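Local structure of N-alpha-acetyltransferase 35, NatC auxiliary subunit (Saccharomyces cerevisiae, 6YGA) at residues Trp438-Lys443 with Ile595-Leu600; Lys443-Ile448 with His477-Phe482; Thr481-Ser486 with Tyr540-Ile545; Thr534-Asn539 with Val659-Thr664. The protein serves as the auxiliary subunit of the NatC N-terminal acetyltransferase, working with MAK3 and MAK31 to acetylate the N-terminal methionine of the L-A virus Gag protein. One frame throughout, in Å; residues are numbered along the deposited sequence.

Interaction 1: residues Trp438-Lys443 with Ile595-Leu600; sequences WTYFMK and IGVPEL. With EDO (1,2-ethanediol), chain C.
Tyr440 and Lys443, less than a full turn apart on helix 433-456, both reach the carbonyl of Val597 in the loop 595-600. At the start of the helical segment, Trp438 is turned elsewhere: its NE1 donates to O2 of a bound 1,2-ethanediol at 2.7 Å, which His367 O also holds, while Met442 CG rests over one face of the indole, toward its rim. Tyr440 comes next. With CG anti to the backbone N (chi1 -178°), its ring extends to the loop and presents its edge, so that CE1 lies 3.5 Å from Val597 O with the oxygen in the ring plane. CE1 also meets Val597 CG1 at 4.0 Å, the side chains crossing nearly at right angles, and OH sits 3.6 Å from Pro598 CG. Phe482 makes an edge-to-face pair with this ring. Lys443 bends its chain once, at chi3 (70°), to bring NZ 2.9 Å from Val597 O, almost in line with the C=O bond (161°); Ile595 CG2 packs 3.8 Å from the same NZ. Asp421 forms a salt bridge with the ammonium and Gln424 a hydrogen bond, so the ammonium is held by helix 406-429 on one hand and the loop carbonyl on the other. The gripped carbonyl belongs to the cis peptide before Pro598, and Gly596-Glu599 form a type VIb turn docked against helix 433-456 of the largely helical TPR-like region.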
# COMPACT_ATOMS: atom_id res chain seq x y z
N TRP B 438 14.03 -18.46 -20.97
CA TRP B 438 14.24 -17.50 -19.88
C TRP B 438 12.93 -16.84 -19.47
O TRP B 438 12.70 -16.61 -18.27
CB TRP B 438 15.27 -16.45 -20.30
CG TRP B 438 15.53 -15.43 -19.23
CD1 TRP B 438 16.48 -15.50 -18.25
CD2 TRP B 438 14.84 -14.19 -19.02
NE1 TRP B 438 16.42 -14.38 -17.45
CE2 TRP B 438 15.42 -13.56 -17.91
CE3 TRP B 438 13.78 -13.55 -19.68
CZ2 TRP B 438 14.99 -12.33 -17.43
CZ3 TRP B 438 13.35 -12.33 -19.20
CH2 TRP B 438 13.95 -11.73 -18.09
N THR B 439 12.08 -16.51 -20.44
CA THR B 439 10.77 -15.95 -20.11
C THR B 439 9.95 -16.93 -19.27
O THR B 439 9.27 -16.53 -18.32
CB THR B 439 10.01 -15.59 -21.39
OG1 THR B 439 10.84 -14.77 -22.22
CG2 THR B 439 8.73 -14.84 -21.06
N TYR B 440 10.02 -18.22 -19.60
CA TYR B 440 9.28 -19.22 -18.83
C TYR B 440 9.78 -19.28 -17.40
O TYR B 440 8.99 -19.37 -16.46
CB TYR B 440 9.39 -20.59 -19.50
CG TYR B 440 8.61 -21.68 -18.81
CD1 TYR B 440 7.23 -21.62 -18.72
CD2 TYR B 440 9.27 -22.77 -18.25
CE1 TYR B 440 6.51 -22.62 -18.09
CE2 TYR B 440 8.56 -23.77 -17.62
CZ TYR B 440 7.19 -23.69 -17.54
OH TYR B 440 6.49 -24.70 -16.90
N PHE B 441 11.10 -19.21 -17.21
CA PHE B 441 11.66 -19.22 -15.86
C PHE B 441 11.14 -18.04 -15.04
O PHE B 441 10.78 -18.21 -13.87
CB PHE B 441 13.18 -19.19 -15.91
CG PHE B 441 13.82 -18.82 -14.60
CD1 PHE B 441 13.91 -19.75 -13.57
CD2 PHE B 441 14.30 -17.54 -14.38
CE1 PHE B 441 14.48 -19.41 -12.36
CE2 PHE B 441 14.87 -17.20 -13.18
CZ PHE B 441 14.96 -18.13 -12.16
N MSE B 442 11.12 -16.85 -15.63
CA MSE B 442 10.65 -15.66 -14.92
C MSE B 442 9.16 -15.72 -14.63
O MSE B 442 8.72 -15.35 -13.54
CB MSE B 442 10.98 -14.41 -15.73
CG MSE B 442 12.46 -14.16 -15.87
SE MSE B 442 13.29 -13.68 -14.18
CE MSE B 442 12.41 -11.96 -13.93
N LYS B 443 8.37 -16.19 -15.60
CA LYS B 443 6.93 -16.29 -15.39
C LYS B 443 6.61 -17.28 -14.27
O LYS B 443 5.83 -16.98 -13.36
CB LYS B 443 6.23 -16.70 -16.68
CG LYS B 443 4.72 -16.69 -16.58
CD LYS B 443 4.08 -17.27 -17.82
CE LYS B 443 4.31 -18.77 -17.90
NZ LYS B 443 3.74 -19.34 -19.15
N ILE B 595 -3.20 -18.73 -18.10
CA ILE B 595 -1.84 -19.19 -18.36
C ILE B 595 -1.90 -20.62 -18.89
O ILE B 595 -2.48 -21.50 -18.25
CB ILE B 595 -0.97 -19.10 -17.10
CG1 ILE B 595 -0.81 -17.63 -16.68
CG2 ILE B 595 0.39 -19.75 -17.34
CD1 ILE B 595 0.01 -17.43 -15.42
N GLY B 596 -1.32 -20.84 -20.07
CA GLY B 596 -1.41 -22.13 -20.72
C GLY B 596 -0.46 -23.17 -20.17
O GLY B 596 -0.84 -24.33 -20.00
N VAL B 597 0.78 -22.78 -19.91
CA VAL B 597 1.82 -23.71 -19.45
C VAL B 597 2.50 -23.12 -18.23
O VAL B 597 3.07 -22.03 -18.31
CB VAL B 597 2.85 -24.01 -20.54
CG1 VAL B 597 3.90 -24.97 -20.01
CG2 VAL B 597 2.17 -24.61 -21.76
N PRO B 598 2.45 -23.78 -17.06
CA PRO B 598 1.72 -25.04 -16.86
C PRO B 598 0.23 -24.82 -16.68
O PRO B 598 -0.16 -23.83 -16.05
CB PRO B 598 2.35 -25.62 -15.58
CG PRO B 598 3.37 -24.61 -15.11
CD PRO B 598 3.08 -23.32 -15.82
N GLU B 599 -0.60 -25.72 -17.21
CA GLU B 599 -2.04 -25.54 -17.13
C GLU B 599 -2.52 -25.54 -15.68
O GLU B 599 -1.99 -26.27 -14.84
CB GLU B 599 -2.76 -26.64 -17.91
CG GLU B 599 -2.39 -28.05 -17.47
CD GLU B 599 -3.36 -29.09 -17.97
OE1 GLU B 599 -4.29 -28.73 -18.72
OE2 GLU B 599 -3.21 -30.28 -17.61
N LEU B 600 -3.50 -24.71 -15.41
CA LEU B 600 -4.15 -24.73 -14.10
C LEU B 600 -4.92 -26.04 -13.94
O LEU B 600 -5.80 -26.33 -14.76
CB LEU B 600 -5.09 -23.54 -13.97
CG LEU B 600 -6.03 -23.54 -12.77
CD1 LEU B 600 -5.25 -23.50 -11.46
CD2 LEU B 600 -7.01 -22.38 -12.86
C1 EDO C . 19.25 -13.92 -14.23
O1 EDO C . 19.43 -15.07 -15.06
C2 EDO C . 17.79 -13.83 -13.78
O2 EDO C . 16.94 -13.71 -14.93

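Interaction 2: residues Lys443-Ile448 with His477-Phe482; sequences KLSSMI and HHLETF
Leu479 of helix 465-506 projects at Leu444 and Ile448 of helix 433-456, and its atoms can be followed outward in turn. CB lies 3.8 Å from Leu444 CD2 and is also close to Leu444 CG, the two side chains passing each other in opposite directions. Because CG stands anti to the backbone N (chi1 -179°), the branch is carried onward between the helices, where CD2 meets two partners: Ile448 CD1 at 3.8 Å, approaching at a slant, and Ser445 OG, also at 3.8 Å. That hydroxyl is satisfied within its own helix, hydrogen-bonded to Phe441 O, and offers the leucine methyl only a packing contact. In return, Leu444 pushes CD2 against the opposing backbone, 3.6 Å from Leu479 N, and touches His478 CB at 4.2 Å. The His478 ring leads off from this contact to an edge-to-face pairing with Tyr474. Helix 511-564 closes in on the apolar group through Ile545, which touches both Ile448 and Leu479, while Leu475 extends it along helix 465-506 by packing on Leu444 and Ile448. The short axes approach to 10.3 Å and run at 153° to each other, close to antiparallel. Two successive helices packed in this way through interleaved aliphatic side chains form an antiparallel helical hairpin, the building element of TPR-like alpha-helical folds.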
# COMPACT_ATOMS: atom_id res chain seq x y z
N LYS B 443 8.37 -16.19 -15.60
CA LYS B 443 6.93 -16.29 -15.39
C LYS B 443 6.61 -17.28 -14.27
O LYS B 443 5.83 -16.98 -13.36
CB LYS B 443 6.23 -16.70 -16.68
CG LYS B 443 4.72 -16.69 -16.58
CD LYS B 443 4.08 -17.27 -17.82
CE LYS B 443 4.31 -18.77 -17.90
NZ LYS B 443 3.74 -19.34 -19.15
N LEU B 444 7.21 -18.48 -14.33
CA LEU B 444 6.88 -19.51 -13.35
C LEU B 444 7.40 -19.15 -11.96
O LEU B 444 6.74 -19.43 -10.96
CB LEU B 444 7.44 -20.86 -13.82
CG LEU B 444 6.98 -22.09 -13.04
CD1 LEU B 444 5.48 -22.03 -12.78
CD2 LEU B 444 7.34 -23.36 -13.80
N SER B 445 8.58 -18.53 -11.89
CA SER B 445 9.08 -18.02 -10.62
C SER B 445 8.16 -16.93 -10.07
O SER B 445 7.95 -16.83 -8.86
CB SER B 445 10.50 -17.47 -10.78
OG SER B 445 11.43 -18.51 -11.02
N SER B 446 7.62 -16.09 -10.95
CA SER B 446 6.70 -15.05 -10.50
C SER B 446 5.38 -15.65 -10.04
O SER B 446 4.78 -15.16 -9.07
CB SER B 446 6.47 -14.03 -11.62
OG SER B 446 7.65 -13.29 -11.89
N MSE B 447 4.91 -16.69 -10.71
CA MSE B 447 3.68 -17.37 -10.31
C MSE B 447 3.82 -17.93 -8.90
O MSE B 447 2.90 -17.83 -8.08
CB MSE B 447 3.32 -18.50 -11.29
CG MSE B 447 2.96 -18.04 -12.69
SE MSE B 447 2.80 -19.53 -13.95
CE MSE B 447 1.12 -20.31 -13.34
N ILE B 448 4.98 -18.53 -8.63
CA ILE B 448 5.24 -19.11 -7.32
C ILE B 448 5.36 -18.02 -6.26
O ILE B 448 4.76 -18.10 -5.18
CB ILE B 448 6.50 -19.99 -7.37
CG1 ILE B 448 6.23 -21.24 -8.22
CG2 ILE B 448 6.97 -20.35 -5.97
CD1 ILE B 448 7.49 -22.01 -8.60
N HIS B 477 7.21 -28.25 -8.85
CA HIS B 477 7.61 -29.48 -9.53
C HIS B 477 7.90 -29.21 -11.00
O HIS B 477 8.88 -29.73 -11.54
CB HIS B 477 6.53 -30.55 -9.37
CG HIS B 477 6.87 -31.86 -10.00
ND1 HIS B 477 6.50 -32.19 -11.28
CD2 HIS B 477 7.53 -32.94 -9.51
CE1 HIS B 477 6.93 -33.41 -11.57
NE2 HIS B 477 7.56 -33.89 -10.51
N HIS B 478 7.08 -28.39 -11.65
CA HIS B 478 7.33 -28.04 -13.04
C HIS B 478 8.57 -27.17 -13.18
O HIS B 478 9.32 -27.31 -14.16
CB HIS B 478 6.11 -27.34 -13.64
CG HIS B 478 5.01 -28.27 -14.04
ND1 HIS B 478 4.83 -28.71 -15.33
CD2 HIS B 478 4.03 -28.86 -13.31
CE1 HIS B 478 3.79 -29.52 -15.39
NE2 HIS B 478 3.28 -29.63 -14.17
N LEU B 479 8.80 -26.27 -12.23
CA LEU B 479 10.01 -25.45 -12.29
C LEU B 479 11.26 -26.28 -12.09
O LEU B 479 12.28 -26.06 -12.76
CB LEU B 479 9.93 -24.32 -11.26
CG LEU B 479 11.13 -23.37 -11.25
CD1 LEU B 479 11.42 -22.86 -12.66
CD2 LEU B 479 10.87 -22.21 -10.31
N GLU B 480 11.21 -27.26 -11.18
CA GLU B 480 12.38 -28.11 -10.96
C GLU B 480 12.66 -28.97 -12.19
O GLU B 480 13.83 -29.15 -12.58
CB GLU B 480 12.18 -28.98 -9.72
CG GLU B 480 13.43 -29.74 -9.28
CD GLU B 480 13.15 -31.20 -8.99
OE1 GLU B 480 12.00 -31.64 -9.20
OE2 GLU B 480 14.09 -31.91 -8.57
N THR B 481 11.61 -29.51 -12.82
CA THR B 481 11.79 -30.29 -14.05
C THR B 481 12.40 -29.43 -15.15
O THR B 481 13.32 -29.87 -15.85
CB THR B 481 10.45 -30.87 -14.51
OG1 THR B 481 9.95 -31.77 -13.52
CG2 THR B 481 10.61 -31.60 -15.83
N PHE B 482 11.90 -28.21 -15.32
CA PHE B 482 12.46 -27.29 -16.30
C PHE B 482 13.92 -26.97 -15.99
O PHE B 482 14.77 -26.98 -16.88
CB PHE B 482 11.62 -26.01 -16.35
CG PHE B 482 12.27 -24.87 -17.08
CD1 PHE B 482 12.25 -24.81 -18.47
CD2 PHE B 482 12.89 -23.85 -16.38
CE1 PHE B 482 12.84 -23.76 -19.14
CE2 PHE B 482 13.48 -22.79 -17.05
CZ PHE B 482 13.45 -22.74 -18.43

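Interaction 3: residues Thr481-Ser486 with Tyr540-Ile545; sequences TFLKDS and YLLKEI. With EDO (1,2-ethanediol), chain D; EDO (1,2-ethanediol), chain E.
Helices 465-506 and 511-564 run almost antiparallel here, their short axes 9.8 Å apart at 160°, with Leu483 and Leu542 the residues whose CA atoms come nearest, 6.6 Å apart. Leu483 is the centre of the packing. Its CB takes Leu542 CD2 at 3.6 Å, whereas CD1, farther out, lies 3.8 Å from Leu541 CB and 4.1 Å from Ile545 CG2; the Leu483 and Leu541 side chains cross roughly at right angles. Leu542 spreads its two methyls along the opposing helix: CD2 touches the backbone N of Lys484, and CD1 meets Lys484 CD at 4.1 Å. The lysine chain is bent at chi2 (61°) and contributes its aliphatic part, set across the leucine at the exposed margin. Phe371 and Phe441 continue the apolar core, both touching Leu483. Within helix 465-506, Ser486 OG donates to Phe482 O at 2.9 Å from above the carbonyl plane, opposite the face used by Ser486 N, and sits over the centre of the Phe482 ring. Glu544 takes no part in the leucine packing; its OE2 accepts hydrogen bonds from O2 of two 1,2-ethanediol molecules, probably picked up from the crystallisation liquor. The whole is an antiparallel hairpin of two long successive helices, helix 465-506 also pairing with helix 433-456 before it, in the TPR-like region.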
# COMPACT_ATOMS: atom_id res chain seq x y z
N THR B 481 11.61 -29.51 -12.82
CA THR B 481 11.79 -30.29 -14.05
C THR B 481 12.40 -29.43 -15.15
O THR B 481 13.32 -29.87 -15.85
CB THR B 481 10.45 -30.87 -14.51
OG1 THR B 481 9.95 -31.77 -13.52
CG2 THR B 481 10.61 -31.60 -15.83
N PHE B 482 11.90 -28.21 -15.32
CA PHE B 482 12.46 -27.29 -16.30
C PHE B 482 13.92 -26.97 -15.99
O PHE B 482 14.77 -26.98 -16.88
CB PHE B 482 11.62 -26.01 -16.35
CG PHE B 482 12.27 -24.87 -17.08
CD1 PHE B 482 12.25 -24.81 -18.47
CD2 PHE B 482 12.89 -23.85 -16.38
CE1 PHE B 482 12.84 -23.76 -19.14
CE2 PHE B 482 13.48 -22.79 -17.05
CZ PHE B 482 13.45 -22.74 -18.43
N LEU B 483 14.23 -26.69 -14.72
CA LEU B 483 15.61 -26.37 -14.36
C LEU B 483 16.53 -27.57 -14.54
O LEU B 483 17.69 -27.42 -14.94
CB LEU B 483 15.68 -25.86 -12.92
CG LEU B 483 15.12 -24.47 -12.65
CD1 LEU B 483 15.15 -24.20 -11.16
CD2 LEU B 483 15.88 -23.40 -13.43
N LYS B 484 16.03 -28.78 -14.25
CA LYS B 484 16.87 -29.97 -14.39
C LYS B 484 17.23 -30.22 -15.85
O LYS B 484 18.37 -30.57 -16.16
CB LYS B 484 16.16 -31.18 -13.79
CG LYS B 484 17.05 -32.40 -13.65
CD LYS B 484 18.21 -32.10 -12.71
CE LYS B 484 19.27 -33.19 -12.74
NZ LYS B 484 20.37 -32.89 -11.78
N ASP B 485 16.26 -30.04 -16.75
CA ASP B 485 16.54 -30.15 -18.18
C ASP B 485 17.50 -29.06 -18.64
O ASP B 485 18.39 -29.32 -19.45
CB ASP B 485 15.24 -30.10 -18.97
CG ASP B 485 14.29 -31.24 -18.64
OD1 ASP B 485 14.71 -32.18 -17.93
OD2 ASP B 485 13.13 -31.20 -19.09
N SER B 486 17.33 -27.84 -18.13
CA SER B 486 18.26 -26.76 -18.47
C SER B 486 19.68 -27.12 -18.05
O SER B 486 20.63 -26.89 -18.81
CB SER B 486 17.83 -25.46 -17.80
OG SER B 486 16.54 -25.05 -18.23
N TYR B 540 22.24 -23.87 -7.67
CA TYR B 540 21.63 -23.16 -6.56
C TYR B 540 20.11 -23.05 -6.74
O TYR B 540 19.36 -23.24 -5.78
CB TYR B 540 22.25 -21.77 -6.43
CG TYR B 540 21.39 -20.79 -5.66
CD1 TYR B 540 21.17 -20.94 -4.30
CD2 TYR B 540 20.80 -19.70 -6.30
CE1 TYR B 540 20.38 -20.05 -3.59
CE2 TYR B 540 20.01 -18.80 -5.60
CZ TYR B 540 19.80 -18.98 -4.24
OH TYR B 540 19.02 -18.09 -3.53
N LEU B 541 19.65 -22.76 -7.96
CA LEU B 541 18.22 -22.67 -8.20
C LEU B 541 17.53 -24.00 -7.94
O LEU B 541 16.40 -24.03 -7.42
CB LEU B 541 17.96 -22.20 -9.63
CG LEU B 541 18.37 -20.77 -9.98
CD1 LEU B 541 18.08 -20.47 -11.44
CD2 LEU B 541 17.65 -19.77 -9.08
N LEU B 542 18.18 -25.10 -8.30
CA LEU B 542 17.59 -26.42 -8.05
C LEU B 542 17.49 -26.69 -6.55
O LEU B 542 16.49 -27.24 -6.09
CB LEU B 542 18.41 -27.50 -8.74
CG LEU B 542 18.15 -27.66 -10.24
CD1 LEU B 542 19.22 -28.52 -10.89
CD2 LEU B 542 16.77 -28.26 -10.46
N LYS B 543 18.51 -26.30 -5.79
CA LYS B 543 18.45 -26.48 -4.34
C LYS B 543 17.38 -25.59 -3.71
O LYS B 543 16.69 -26.01 -2.78
CB LYS B 543 19.82 -26.19 -3.71
CG LYS B 543 20.63 -27.43 -3.42
CD LYS B 543 21.58 -27.21 -2.25
CE LYS B 543 22.17 -28.53 -1.79
NZ LYS B 543 21.11 -29.49 -1.36
N GLU B 544 17.23 -24.36 -4.21
CA GLU B 544 16.22 -23.48 -3.64
C GLU B 544 14.82 -23.95 -3.98
O GLU B 544 13.93 -23.94 -3.12
CB GLU B 544 16.43 -22.04 -4.12
CG GLU B 544 15.36 -21.09 -3.60
CD GLU B 544 15.71 -19.64 -3.79
OE1 GLU B 544 15.92 -19.22 -4.95
OE2 GLU B 544 15.78 -18.91 -2.78
N ILE B 545 14.59 -24.38 -5.23
CA ILE B 545 13.25 -24.79 -5.62
C ILE B 545 12.87 -26.10 -4.94
O ILE B 545 11.69 -26.34 -4.66
CB ILE B 545 13.13 -24.88 -7.15
CG1 ILE B 545 11.66 -25.00 -7.56
CG2 ILE B 545 13.92 -26.05 -7.70
CD1 ILE B 545 10.79 -23.87 -7.04
C1 EDO D . 12.91 -21.60 -0.53
O1 EDO D . 11.57 -21.10 -0.59
C2 EDO D . 13.91 -20.45 -0.49
O2 EDO D . 13.55 -19.44 -1.44
C1 EDO E . 14.20 -14.52 -2.00
O1 EDO E . 12.87 -14.06 -1.78
C2 EDO E . 14.17 -15.97 -2.46
O2 EDO E . 15.50 -16.40 -2.78

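Interaction 4: residues Thr534-Asn539 with Val659-Thr664; sequences TKQFLN and VLVTGT
Gln536 and Val661 meet at a slant, the CG2 methyl of the valine lying 3.7 Å from Gln536 CB and equally close to OE1. The glutamine root is also pressed against the loop backbone, with CB 3.3 Å from Val659 O. Phe537, on the neighbouring position, is turned edge-on: with CG anti to the backbone N (chi1 173°), CD1 points at Val661 O, 3.6 Å away and in the plane of the ring. The same oxygen receives a nearly straight CA-H...O contact from Phe537 CA (168°). Leu660 and Val661, part of the loop that links helices 619-653 and 668-701 in the TPR-like region, thus lie extended along the side of helix 511-564, joined by a weak hydrogen bond from Val661 N to Gln536 O at 3.2 Å. Leu660 sends CD2 along the helix to Asn539, crossing its side chain at about a right angle, 4.0 Å from ND2; the amide's OD1 is taken by Gln487 of helix 465-506. Beyond Val661 the loop turns at Gly663, whose positive phi suits glycine. Asp655 accepts from the backbone N of Thr662 and of Gly663, and the hydroxyls of Thr662 and Thr664 hydrogen-bond to each other. Leu320 touches both Phe537 and Val661.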
# COMPACT_ATOMS: atom_id res chain seq x y z
N THR B 534 27.12 -20.85 -15.17
CA THR B 534 25.70 -21.15 -15.32
C THR B 534 25.34 -22.48 -14.67
O THR B 534 24.30 -22.59 -14.02
CB THR B 534 25.33 -21.14 -16.80
OG1 THR B 534 25.49 -19.82 -17.33
CG2 THR B 534 23.89 -21.59 -17.01
N LYS B 535 26.20 -23.49 -14.83
CA LYS B 535 25.92 -24.78 -14.21
C LYS B 535 25.81 -24.66 -12.70
O LYS B 535 24.90 -25.22 -12.09
CB LYS B 535 27.01 -25.79 -14.59
CG LYS B 535 26.90 -27.12 -13.88
CD LYS B 535 28.12 -27.99 -14.14
CE LYS B 535 28.03 -29.28 -13.35
NZ LYS B 535 29.19 -30.18 -13.61
N GLN B 536 26.73 -23.92 -12.08
CA GLN B 536 26.69 -23.75 -10.63
C GLN B 536 25.55 -22.84 -10.20
O GLN B 536 25.02 -22.99 -9.09
CB GLN B 536 28.03 -23.22 -10.14
CG GLN B 536 29.16 -24.19 -10.42
CD GLN B 536 30.50 -23.51 -10.58
OE1 GLN B 536 30.81 -22.56 -9.87
NE2 GLN B 536 31.30 -24.00 -11.52
N PHE B 537 25.15 -21.89 -11.05
CA PHE B 537 23.97 -21.08 -10.77
C PHE B 537 22.71 -21.94 -10.78
O PHE B 537 21.89 -21.87 -9.85
CB PHE B 537 23.86 -19.93 -11.77
CG PHE B 537 22.59 -19.13 -11.66
CD1 PHE B 537 22.12 -18.72 -10.43
CD2 PHE B 537 21.88 -18.78 -12.80
CE1 PHE B 537 20.95 -17.98 -10.33
CE2 PHE B 537 20.72 -18.03 -12.70
CZ PHE B 537 20.25 -17.63 -11.47
N LEU B 538 22.54 -22.76 -11.82
CA LEU B 538 21.38 -23.66 -11.86
C LEU B 538 21.41 -24.65 -10.70
O LEU B 538 20.35 -25.11 -10.26
CB LEU B 538 21.34 -24.41 -13.19
CG LEU B 538 21.11 -23.54 -14.43
CD1 LEU B 538 21.23 -24.37 -15.70
CD2 LEU B 538 19.74 -22.87 -14.35
N ASN B 539 22.60 -24.99 -10.21
CA ASN B 539 22.69 -25.85 -9.04
C ASN B 539 22.05 -25.19 -7.82
O ASN B 539 21.38 -25.85 -7.02
CB ASN B 539 24.15 -26.19 -8.76
CG ASN B 539 24.36 -27.65 -8.47
OD1 ASN B 539 24.51 -28.46 -9.39
ND2 ASN B 539 24.35 -28.01 -7.19
N VAL B 659 31.07 -24.90 -6.62
CA VAL B 659 29.87 -25.72 -6.44
C VAL B 659 28.61 -24.90 -6.69
O VAL B 659 27.78 -25.25 -7.53
CB VAL B 659 29.85 -26.37 -5.04
CG1 VAL B 659 28.82 -27.50 -5.01
CG2 VAL B 659 31.23 -26.88 -4.66
N LEU B 660 28.43 -23.80 -5.95
CA LEU B 660 27.25 -22.96 -6.07
C LEU B 660 27.63 -21.55 -6.50
O LEU B 660 28.70 -21.04 -6.15
CB LEU B 660 26.47 -22.88 -4.75
CG LEU B 660 25.84 -24.16 -4.19
CD1 LEU B 660 25.32 -23.93 -2.78
CD2 LEU B 660 24.73 -24.66 -5.10
N VAL B 661 26.73 -20.93 -7.26
CA VAL B 661 26.79 -19.50 -7.58
C VAL B 661 25.45 -18.90 -7.18
O VAL B 661 24.42 -19.23 -7.77
CB VAL B 661 27.10 -19.26 -9.06
CG1 VAL B 661 26.89 -17.79 -9.42
CG2 VAL B 661 28.52 -19.67 -9.39
N THR B 662 25.47 -18.04 -6.16
CA THR B 662 24.25 -17.42 -5.64
C THR B 662 24.12 -15.94 -5.97
O THR B 662 23.01 -15.42 -5.93
CB THR B 662 24.17 -17.59 -4.12
OG1 THR B 662 25.24 -16.87 -3.49
CG2 THR B 662 24.28 -19.06 -3.74
N GLY B 663 25.22 -15.26 -6.28
CA GLY B 663 25.15 -13.85 -6.64
C GLY B 663 24.67 -12.95 -5.52
O GLY B 663 24.12 -11.88 -5.79
N THR B 664 24.88 -13.35 -4.27
CA THR B 664 24.38 -12.63 -3.11
C THR B 664 25.43 -11.73 -2.48
O THR B 664 25.29 -11.34 -1.32
CB THR B 664 23.84 -13.60 -2.07
OG1 THR B 664 24.86 -14.54 -1.72
CG2 THR B 664 22.64 -14.35 -2.61

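How the interactions relate
Interactions 1, 2 and 3 form a continuous packed series: centres of 1 and 2 lie about 7 Å apart and those of 2 and 3 about 9 Å. Lys443 is common to the first two, Thr481 and Phe482 to the next two. Phe441 bridges interactions 1 and 3, its CE1 3.9 Å from Leu541 CD1, and Leu479 CD2 joins interaction 2 to interaction 3 at 3.7 Å from Ile545 CD1. Interaction 4 lies about 11 Å from interaction 3, centre to centre, on the same helix 511-564; Tyr540 CB of interaction 3 lies 3.6 Å from Val661 O of interaction 4. Interactions 1 and 4 do not touch. No other subunit of the complex touches any of these segments.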